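Long-range contacts in CRISPR-associated protein CasA/Cse1 (Thermus thermophilus, PDB 4AN8), which serves as a subunit of the Cascade ribonucleoprotein complex, which probably uses CRISPR RNA to target invading nucleic acids in bacterial adaptive immunity: residues K10-P20 / Y154-L162; T202-Y210 / A320-L328. All coordinates share one frame; numbering follows the deposited sequence. Where two conformers were deposited one is given.

Interaction 1. Residues K10-P20 / Y154-L162; sequences KFNLIDEPWIP and YAQAARALL
W18, F11 and K10 of the N-terminal segment pack against the first turns of helix 154-167 in a largely buried strand-and-loop-on-helix contact of 491 Å². The indole lies between its own L13 and I19, which touch its two faces, and presents its edge to L162 and R159: W18 CH2 meets L162 CD1 at 3.7 Å and CE3 meets R159 CG. A158 CB also touches CE3. W18 NE1 donates to L13 O (2.9 Å) in that carbonyl's plane, which restrains the ring's rotation. R159, bent at chi3 (-62°), donates NH1 to W18 O at a modelled 2.5 Å, short enough that the exact length is doubtful; P20 CG rests over one guanidinium face. At the other end, Y154 CB stands over the centre of the F11 ring, a CH-pi contact 3.4 Å from the centroid, with the two ring planes inclined at 58°. K10 crosses the tyrosine at about a right angle, and its NZ donates to Y154 OH (3.0 Å); D256 is the stronger partner of both ends, forming a salt bridge with K10 NZ and a hydrogen bond with Y154 OH. W18 and I19 both face V30, a classic beta bulge leading into strand 19-23 of the three-stranded antiparallel sheet.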
loop_
_atom_site.group_PDB
_atom_site.type_symbol
_atom_site.label_atom_id
_atom_site.label_comp_id
_atom_site.label_asym_id
_atom_site.label_seq_id
_atom_site.Cartn_x
_atom_site.Cartn_y
_atom_site.Cartn_z
ATOM N N LYS A 10 2.264 24.372 -19.609
ATOM C CA LYS A 10 2.622 23.148 -20.334
ATOM C C LYS A 10 2.242 21.821 -19.646
ATOM O O LYS A 10 2.264 21.710 -18.419
ATOM C CB LYS A 10 4.111 23.160 -20.674
ATOM C CG LYS A 10 4.538 21.970 -21.498
ATOM C CD LYS A 10 6.054 21.909 -21.642
ATOM C CE LYS A 10 6.584 23.019 -22.546
ATOM N NZ LYS A 10 8.073 22.948 -22.631
ATOM N N PHE A 11 1.865 20.839 -20.468
ATOM C CA PHE A 11 1.654 19.457 -20.053
ATOM C C PHE A 11 0.513 19.247 -19.044
ATOM O O PHE A 11 0.722 18.988 -17.858
ATOM C CB PHE A 11 2.953 18.828 -19.563
ATOM C CG PHE A 11 2.941 17.311 -19.596
ATOM C CD1 PHE A 11 3.317 16.615 -20.753
ATOM C CD2 PHE A 11 2.548 16.577 -18.476
ATOM C CE1 PHE A 11 3.297 15.199 -20.789
ATOM C CE2 PHE A 11 2.540 15.163 -18.499
ATOM C CZ PHE A 11 2.910 14.482 -19.656
ATOM N N ASN A 12 -0.701 19.321 -19.551
ATOM C CA ASN A 12 -1.870 19.129 -18.736
ATOM C C ASN A 12 -2.116 17.635 -18.430
ATOM O O ASN A 12 -2.167 16.786 -19.332
ATOM C CB ASN A 12 -3.077 19.758 -19.428
ATOM C CG ASN A 12 -4.240 19.913 -18.502
ATOM O OD1 ASN A 12 -4.885 18.928 -18.139
ATOM N ND2 ASN A 12 -4.513 21.148 -18.080
ATOM N N LEU A 13 -2.270 17.317 -17.148
ATOM C CA LEU A 13 -2.405 15.924 -16.753
ATOM C C LEU A 13 -3.760 15.335 -17.106
ATOM O O LEU A 13 -3.968 14.123 -17.002
ATOM C CB LEU A 13 -2.111 15.760 -15.266
ATOM C CG LEU A 13 -0.702 16.220 -14.870
ATOM C CD1 LEU A 13 -0.611 16.280 -13.362
ATOM C CD2 LEU A 13 0.359 15.294 -15.461
ATOM N N ILE A 14 -4.694 16.179 -17.516
ATOM C CA ILE A 14 -5.998 15.664 -17.924
ATOM C C ILE A 14 -5.957 15.109 -19.340
ATOM O O ILE A 14 -6.678 14.166 -19.649
ATOM C CB ILE A 14 -7.091 16.727 -17.861
ATOM C CG1 ILE A 14 -7.367 17.063 -16.397
ATOM C CG2 ILE A 14 -8.351 16.230 -18.595
ATOM C CD1 ILE A 14 -8.071 18.373 -16.170
ATOM N N ASP A 15 -5.088 15.663 -20.183
ATOM C CA ASP A 15 -5.099 15.323 -21.600
ATOM C C ASP A 15 -3.859 14.591 -22.112
ATOM O O ASP A 15 -3.912 13.911 -23.137
ATOM C CB ASP A 15 -5.340 16.581 -22.429
ATOM C CG ASP A 15 -6.608 17.293 -22.033
ATOM O OD1 ASP A 15 -7.692 16.680 -22.106
ATOM O OD2 ASP A 15 -6.527 18.469 -21.642
ATOM N N GLU A 16 -2.746 14.714 -21.409
ATOM C CA GLU A 16 -1.505 14.135 -21.913
ATOM C C GLU A 16 -1.265 12.708 -21.418
ATOM O O GLU A 16 -1.733 12.308 -20.349
ATOM C CB GLU A 16 -0.312 15.029 -21.561
ATOM C CG GLU A 16 -0.457 16.463 -22.036
ATOM C CD GLU A 16 -0.318 16.614 -23.547
ATOM O OE1 GLU A 16 0.176 15.680 -24.216
ATOM O OE2 GLU A 16 -0.701 17.682 -24.066
ATOM N N PRO A 17 -0.533 11.925 -22.205
ATOM C CA PRO A 17 -0.290 10.542 -21.783
ATOM C C PRO A 17 0.744 10.462 -20.669
ATOM O O PRO A 17 1.871 10.847 -20.891
ATOM C CB PRO A 17 0.235 9.865 -23.062
ATOM C CG PRO A 17 0.648 10.997 -23.996
ATOM C CD PRO A 17 -0.185 12.183 -23.618
ATOM N N TRP A 18 0.374 9.986 -19.488
ATOM C CA TRP A 18 1.350 9.851 -18.403
ATOM C C TRP A 18 0.997 8.715 -17.456
ATOM O O TRP A 18 1.826 8.300 -16.657
ATOM C CB TRP A 18 1.510 11.175 -17.625
ATOM C CG TRP A 18 0.300 11.600 -16.874
ATOM C CD1 TRP A 18 -0.852 12.103 -17.395
ATOM C CD2 TRP A 18 0.127 11.578 -15.448
ATOM N NE1 TRP A 18 -1.748 12.375 -16.382
ATOM C CE2 TRP A 18 -1.164 12.066 -15.178
ATOM C CE3 TRP A 18 0.942 11.184 -14.372
ATOM C CZ2 TRP A 18 -1.659 12.177 -13.881
ATOM C CZ3 TRP A 18 0.451 11.294 -13.087
ATOM C CH2 TRP A 18 -0.836 11.780 -12.849
ATOM N N ILE A 19 -0.236 8.215 -17.555
ATOM C CA ILE A 19 -0.721 7.126 -16.710
ATOM C C ILE A 19 -0.579 5.797 -17.468
ATOM O O ILE A 19 -1.253 5.569 -18.481
ATOM C CB ILE A 19 -2.207 7.345 -16.321
ATOM C CG1 ILE A 19 -2.401 8.696 -15.626
ATOM C CG2 ILE A 19 -2.731 6.212 -15.439
ATOM C CD1 ILE A 19 -3.850 9.046 -15.387
ATOM N N PRO A 20 0.314 4.916 -16.992
ATOM C CA PRO A 20 0.530 3.653 -17.705
ATOM C C PRO A 20 -0.572 2.634 -17.422
ATOM O O PRO A 20 -0.688 2.172 -16.279
ATOM C CB PRO A 20 1.865 3.146 -17.140
ATOM C CG PRO A 20 2.199 4.060 -15.972
ATOM C CD PRO A 20 1.037 4.962 -15.717
ATOM N N TYR A 154 8.267 14.442 -19.076
ATOM C CA TYR A 154 7.214 15.041 -18.274
ATOM C C TYR A 154 6.416 13.970 -17.535
ATOM O O TYR A 154 6.111 14.137 -16.352
ATOM C CB TYR A 154 6.294 15.896 -19.135
ATOM C CG TYR A 154 6.996 17.075 -19.766
ATOM C CD1 TYR A 154 8.008 17.746 -19.093
ATOM C CD2 TYR A 154 6.659 17.509 -21.044
ATOM C CE1 TYR A 154 8.658 18.821 -19.664
ATOM C CE2 TYR A 154 7.303 18.580 -21.624
ATOM C CZ TYR A 154 8.305 19.236 -20.927
ATOM O OH TYR A 154 8.942 20.313 -21.500
ATOM N N ALA A 155 6.099 12.868 -18.220
ATOM C CA ALA A 155 5.286 11.813 -17.620
ATOM C C ALA A 155 6.003 11.228 -16.410
ATOM O O ALA A 155 5.393 11.021 -15.379
ATOM C CB ALA A 155 4.923 10.707 -18.652
ATOM N N GLN A 156 7.306 10.989 -16.519
ATOM C CA GLN A 156 8.037 10.431 -15.388
ATOM C C GLN A 156 8.168 11.437 -14.238
ATOM O O GLN A 156 8.143 11.041 -13.081
ATOM C CB GLN A 156 9.422 9.938 -15.785
ATOM C CG GLN A 156 9.462 8.963 -16.929
ATOM C CD GLN A 156 10.892 8.593 -17.287
ATOM O OE1 GLN A 156 11.658 9.440 -17.720
ATOM N NE2 GLN A 156 11.267 7.330 -17.054
ATOM N N ALA A 157 8.320 12.729 -14.542
ATOM C CA ALA A 157 8.403 13.724 -13.470
ATOM C C ALA A 157 7.059 13.853 -12.765
ATOM O O ALA A 157 6.991 13.968 -11.555
ATOM C CB ALA A 157 8.873 15.084 -13.992
ATOM N N ALA A 158 5.984 13.821 -13.527
ATOM C CA ALA A 158 4.649 13.865 -12.925
ATOM C C ALA A 158 4.461 12.699 -11.954
ATOM O O ALA A 158 4.041 12.895 -10.805
ATOM C CB ALA A 158 3.591 13.847 -14.002
ATOM N N ARG A 159 4.819 11.489 -12.400
ATOM C CA ARG A 159 4.670 10.326 -11.531
ATOM C C ARG A 159 5.567 10.366 -10.284
ATOM O O ARG A 159 5.138 9.998 -9.206
ATOM C CB ARG A 159 4.835 9.014 -12.305
ATOM C CG ARG A 159 3.761 8.853 -13.394
ATOM C CD ARG A 159 3.728 7.463 -13.975
ATOM N NE ARG A 159 4.979 7.093 -14.628
ATOM C CZ ARG A 159 5.215 7.206 -15.936
ATOM N NH1 ARG A 159 4.289 7.699 -16.738
ATOM N NH2 ARG A 159 6.387 6.832 -16.437
ATOM N N ALA A 160 6.805 10.810 -10.442
ATOM C CA ALA A 160 7.714 10.902 -9.320
ATOM C C ALA A 160 7.194 11.956 -8.318
ATOM O O ALA A 160 7.256 11.763 -7.111
ATOM C CB ALA A 160 9.088 11.274 -9.814
ATOM N N LEU A 161 6.662 13.062 -8.833
ATOM C CA LEU A 161 6.058 14.074 -7.969
ATOM C C LEU A 161 4.982 13.447 -7.090
ATOM O O LEU A 161 4.979 13.610 -5.880
ATOM C CB LEU A 161 5.464 15.201 -8.805
ATOM C CG LEU A 161 4.659 16.271 -8.054
ATOM C CD1 LEU A 161 5.487 16.928 -6.936
ATOM C CD2 LEU A 161 4.099 17.322 -9.042
ATOM N N LEU A 162 4.068 12.723 -7.716
ATOM C CA LEU A 162 2.926 12.158 -7.030
ATOM C C LEU A 162 3.390 11.161 -5.995
ATOM O O LEU A 162 2.893 11.134 -4.891
ATOM C CB LEU A 162 2.028 11.426 -8.011
ATOM C CG LEU A 162 0.810 12.145 -8.541
ATOM C CD1 LEU A 162 -0.044 11.074 -9.266
ATOM C CD2 LEU A 162 0.018 12.785 -7.398
#

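Interaction 2. Residues T202-Y210 / A320-L328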
loop_
_atom_site.group_PDB
_atom_site.type_symbol
_atom_site.label_atom_id
_atom_site.label_comp_id
_atom_site.label_asym_id
_atom_site.label_seq_id
_atom_site.Cartn_x
_atom_site.Cartn_y
_atom_site.Cartn_z
ATOM N N THR A 202 -11.901 -1.755 -10.577
ATOM C CA THR A 202 -10.962 -1.441 -9.516
ATOM C C THR A 202 -11.315 -0.098 -8.865
ATOM O O THR A 202 -11.494 -0.037 -7.651
ATOM C CB THR A 202 -9.509 -1.484 -10.009
ATOM O OG1 THR A 202 -9.205 -2.827 -10.398
ATOM C CG2 THR A 202 -8.540 -1.045 -8.888
ATOM N N LEU A 203 -11.453 0.953 -9.663
ATOM C CA LEU A 203 -11.936 2.224 -9.118
ATOM C C LEU A 203 -13.236 2.052 -8.323
ATOM O O LEU A 203 -13.347 2.547 -7.205
ATOM C CB LEU A 203 -12.113 3.277 -10.224
ATOM C CG LEU A 203 -10.783 3.698 -10.852
ATOM C CD1 LEU A 203 -10.975 4.703 -11.961
ATOM C CD2 LEU A 203 -9.777 4.239 -9.796
ATOM N N LEU A 204 -14.217 1.340 -8.873
ATOM C CA LEU A 204 -15.479 1.113 -8.150
ATOM C C LEU A 204 -15.308 0.386 -6.790
ATOM O O LEU A 204 -15.997 0.707 -5.809
ATOM C CB LEU A 204 -16.477 0.346 -9.026
ATOM C CG LEU A 204 -17.051 1.103 -10.234
ATOM C CD1 LEU A 204 -17.816 0.160 -11.179
ATOM C CD2 LEU A 204 -17.938 2.267 -9.783
ATOM N N LEU A 205 -14.402 -0.600 -6.755
ATOM C CA LEU A 205 -14.119 -1.356 -5.552
ATOM C C LEU A 205 -13.426 -0.510 -4.482
ATOM O O LEU A 205 -13.382 -0.907 -3.320
ATOM C CB LEU A 205 -13.283 -2.596 -5.881
ATOM C CG LEU A 205 -13.993 -3.684 -6.695
ATOM C CD1 LEU A 205 -12.997 -4.588 -7.402
ATOM C CD2 LEU A 205 -14.945 -4.474 -5.818
ATOM N N ASN A 206 -12.902 0.655 -4.868
ATOM C CA ASN A 206 -12.220 1.541 -3.919
ATOM C C ASN A 206 -12.991 2.829 -3.667
ATOM O O ASN A 206 -12.535 3.676 -2.895
ATOM C CB ASN A 206 -10.798 1.878 -4.397
ATOM C CG ASN A 206 -9.845 0.707 -4.255
ATOM O OD1 ASN A 206 -9.185 0.563 -3.231
ATOM N ND2 ASN A 206 -9.796 -0.156 -5.276
ATOM N N LEU A 207 -14.158 2.962 -4.308
ATOM C CA LEU A 207 -14.981 4.163 -4.138
ATOM C C LEU A 207 -15.903 4.064 -2.942
ATOM O O LEU A 207 -17.110 3.910 -3.092
ATOM C CB LEU A 207 -15.816 4.474 -5.379
ATOM C CG LEU A 207 -15.145 5.228 -6.516
ATOM C CD1 LEU A 207 -16.127 5.341 -7.672
ATOM C CD2 LEU A 207 -14.711 6.599 -6.057
ATOM N N VAL A 208 -15.313 4.180 -1.757
ATOM C CA VAL A 208 -16.022 4.128 -0.492
ATOM C C VAL A 208 -17.001 5.309 -0.371
ATOM O O VAL A 208 -16.671 6.442 -0.771
ATOM C CB VAL A 208 -14.991 4.136 0.656
ATOM C CG1 VAL A 208 -15.677 4.108 2.055
ATOM C CG2 VAL A 208 -13.999 2.955 0.472
ATOM N N PRO A 209 -18.214 5.042 0.153
ATOM C CA PRO A 209 -19.241 6.090 0.266
ATOM C C PRO A 209 -18.652 7.347 0.836
ATOM O O PRO A 209 -17.923 7.304 1.831
ATOM C CB PRO A 209 -20.280 5.476 1.211
ATOM C CG PRO A 209 -20.240 3.972 0.790
ATOM C CD PRO A 209 -18.761 3.696 0.432
ATOM N N TYR A 210 -18.950 8.458 0.177
ATOM C CA TYR A 210 -18.292 9.717 0.455
ATOM C C TYR A 210 -19.303 10.845 0.443
ATOM O O TYR A 210 -20.227 10.825 -0.364
ATOM C CB TYR A 210 -17.278 9.975 -0.648
ATOM C CG TYR A 210 -16.603 11.339 -0.628
ATOM C CD1 TYR A 210 -15.580 11.611 0.268
ATOM C CD2 TYR A 210 -16.960 12.330 -1.546
ATOM C CE1 TYR A 210 -14.948 12.836 0.285
ATOM C CE2 TYR A 210 -16.329 13.563 -1.547
ATOM C CZ TYR A 210 -15.319 13.809 -0.629
ATOM O OH TYR A 210 -14.672 15.021 -0.611
ATOM N N ALA A 320 -11.254 0.706 5.010
ATOM C CA ALA A 320 -12.571 1.019 4.437
ATOM C C ALA A 320 -12.731 0.507 2.993
ATOM O O ALA A 320 -13.793 -0.025 2.631
ATOM C CB ALA A 320 -12.882 2.554 4.530
ATOM N N THR A 321 -11.683 0.648 2.176
ATOM C CA THR A 321 -11.725 0.092 0.822
ATOM C C THR A 321 -12.025 -1.394 0.842
ATOM O O THR A 321 -12.770 -1.892 0.005
ATOM C CB THR A 321 -10.416 0.343 0.008
ATOM O OG1 THR A 321 -9.277 -0.234 0.693
ATOM C CG2 THR A 321 -10.198 1.867 -0.238
ATOM N N LEU A 322 -11.430 -2.120 1.777
ATOM C CA LEU A 322 -11.650 -3.576 1.866
ATOM C C LEU A 322 -13.062 -3.869 2.401
ATOM O O LEU A 322 -13.749 -4.756 1.915
ATOM C CB LEU A 322 -10.581 -4.245 2.741
ATOM C CG LEU A 322 -10.751 -5.752 3.040
ATOM C CD1 LEU A 322 -10.829 -6.535 1.739
ATOM C CD2 LEU A 322 -9.628 -6.304 3.910
ATOM N N GLU A 323 -13.510 -3.096 3.375
ATOM C CA GLU A 323 -14.883 -3.248 3.853
ATOM C C GLU A 323 -15.863 -2.995 2.715
ATOM O O GLU A 323 -16.807 -3.750 2.526
ATOM C CB GLU A 323 -15.173 -2.330 5.038
ATOM C CG GLU A 323 -16.506 -2.603 5.715
ATOM C CD GLU A 323 -16.697 -1.806 7.012
ATOM O OE1 GLU A 323 -15.908 -0.871 7.270
ATOM O OE2 GLU A 323 -17.635 -2.116 7.782
ATOM N N HIS A 324 -15.623 -1.933 1.951
ATOM C CA HIS A 324 -16.503 -1.550 0.835
ATOM C C HIS A 324 -16.473 -2.595 -0.295
ATOM O O HIS A 324 -17.520 -3.011 -0.782
ATOM C CB HIS A 324 -16.107 -0.164 0.320
ATOM C CG HIS A 324 -16.635 0.168 -1.038
ATOM N ND1 HIS A 324 -17.936 0.561 -1.260
ATOM C CD2 HIS A 324 -16.028 0.195 -2.249
ATOM C CE1 HIS A 324 -18.106 0.821 -2.541
ATOM N NE2 HIS A 324 -16.962 0.608 -3.166
ATOM N N ALA A 325 -15.280 -3.036 -0.689
ATOM C CA ALA A 325 -15.160 -4.049 -1.734
ATOM C C ALA A 325 -15.884 -5.339 -1.318
ATOM O O ALA A 325 -16.639 -5.921 -2.101
ATOM C CB ALA A 325 -13.694 -4.337 -2.053
ATOM N N GLU A 326 -15.658 -5.764 -0.084
ATOM C CA GLU A 326 -16.306 -6.964 0.438
ATOM C C GLU A 326 -17.831 -6.852 0.313
ATOM O O GLU A 326 -18.483 -7.749 -0.226
ATOM C CB GLU A 326 -15.885 -7.206 1.889
ATOM C CG GLU A 326 -15.932 -8.659 2.328
ATOM C CD GLU A 326 -17.209 -9.022 3.078
ATOM O OE1 GLU A 326 -18.099 -8.154 3.231
ATOM O OE2 GLU A 326 -17.313 -10.181 3.524
ATOM N N ASN A 327 -18.397 -5.747 0.791
ATOM C CA ASN A 327 -19.833 -5.515 0.693
ATOM C C ASN A 327 -20.312 -5.511 -0.768
ATOM O O ASN A 327 -21.257 -6.219 -1.134
ATOM C CB ASN A 327 -20.197 -4.214 1.406
ATOM C CG ASN A 327 -21.680 -3.914 1.365
ATOM O OD1 ASN A 327 -22.100 -2.902 0.796
ATOM N ND2 ASN A 327 -22.489 -4.787 1.979
ATOM N N LEU A 328 -19.644 -4.733 -1.609
ATOM C CA LEU A 328 -19.943 -4.761 -3.025
ATOM C C LEU A 328 -19.897 -6.189 -3.591
ATOM O O LEU A 328 -20.727 -6.567 -4.423
ATOM C CB LEU A 328 -18.974 -3.863 -3.798
ATOM C CG LEU A 328 -19.551 -3.251 -5.070
ATOM C CD1 LEU A 328 -20.754 -2.355 -4.717
ATOM C CD2 LEU A 328 -18.482 -2.449 -5.835
#
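The axes of the segments 202-206 and 320-328, both helical, approach to 8.9 Å with their directions 110° apart, and the closest CA atoms are those of L205 and A325, 4.8 Å apart. The polar centre is H324, which points its imidazole at the carbonyls of L204 and L205. H324 NE2 donates to L204 O at 2.8 Å, with an N-H...O angle of 162°, and the bond lies both in the ring plane and in the carbonyl plane. With CG anti to the backbone N (chi1 163°), the ring extends across to segment 202-210, and H324 CD2, at the ring edge, comes 3.1 Å from L205 O. L207 O and V208 CA occupy one ring face; L207 O is close to NE2, but the angle there is too poor for a hydrogen bond.

Apolar groups flank this bond. L205 CD2 touches A325 CB at 4.0 Å and also reaches L328 CD2, while V208 sets CG2 against the T321 backbone and CG1 against A320 CB. N206 and T321 meet less favourably: N206 OD1 faces the methyl T321 CG2 at 3.4 Å and is buried without a polar partner in the model. The amide's other end is satisfied, as ND2 donates to T202 O and to P194 O, and T321 OG1 turns to F192 O, so both side chains are also tied to strand 191-195. L207 centres an inverse gamma turn, and the whole is a steeply crossed helix pair in which a histidine side chain binds a main-chain carbonyl of the partner helix.

In the fold
Interactions 1 and 2 lie in series along the chain, the first closing before the second opens. Their centres are 26 Å apart and their nearest atoms about 9 Å apart, so neither touches the other. Helix 50-67 provides a physical bridge: L56 and L59 meet W18, P20 and L162 of interaction 1, whereas H57, L61, L64 and H65 meet T202, L203 and L207 of interaction 2. The same helix therefore borders both contacts. Interaction 1 is the more peripheral, its centre about 21 Å from that of the chain against about 15 Å for interaction 2. Both are intrachain packing contacts within a single Cascade subunit.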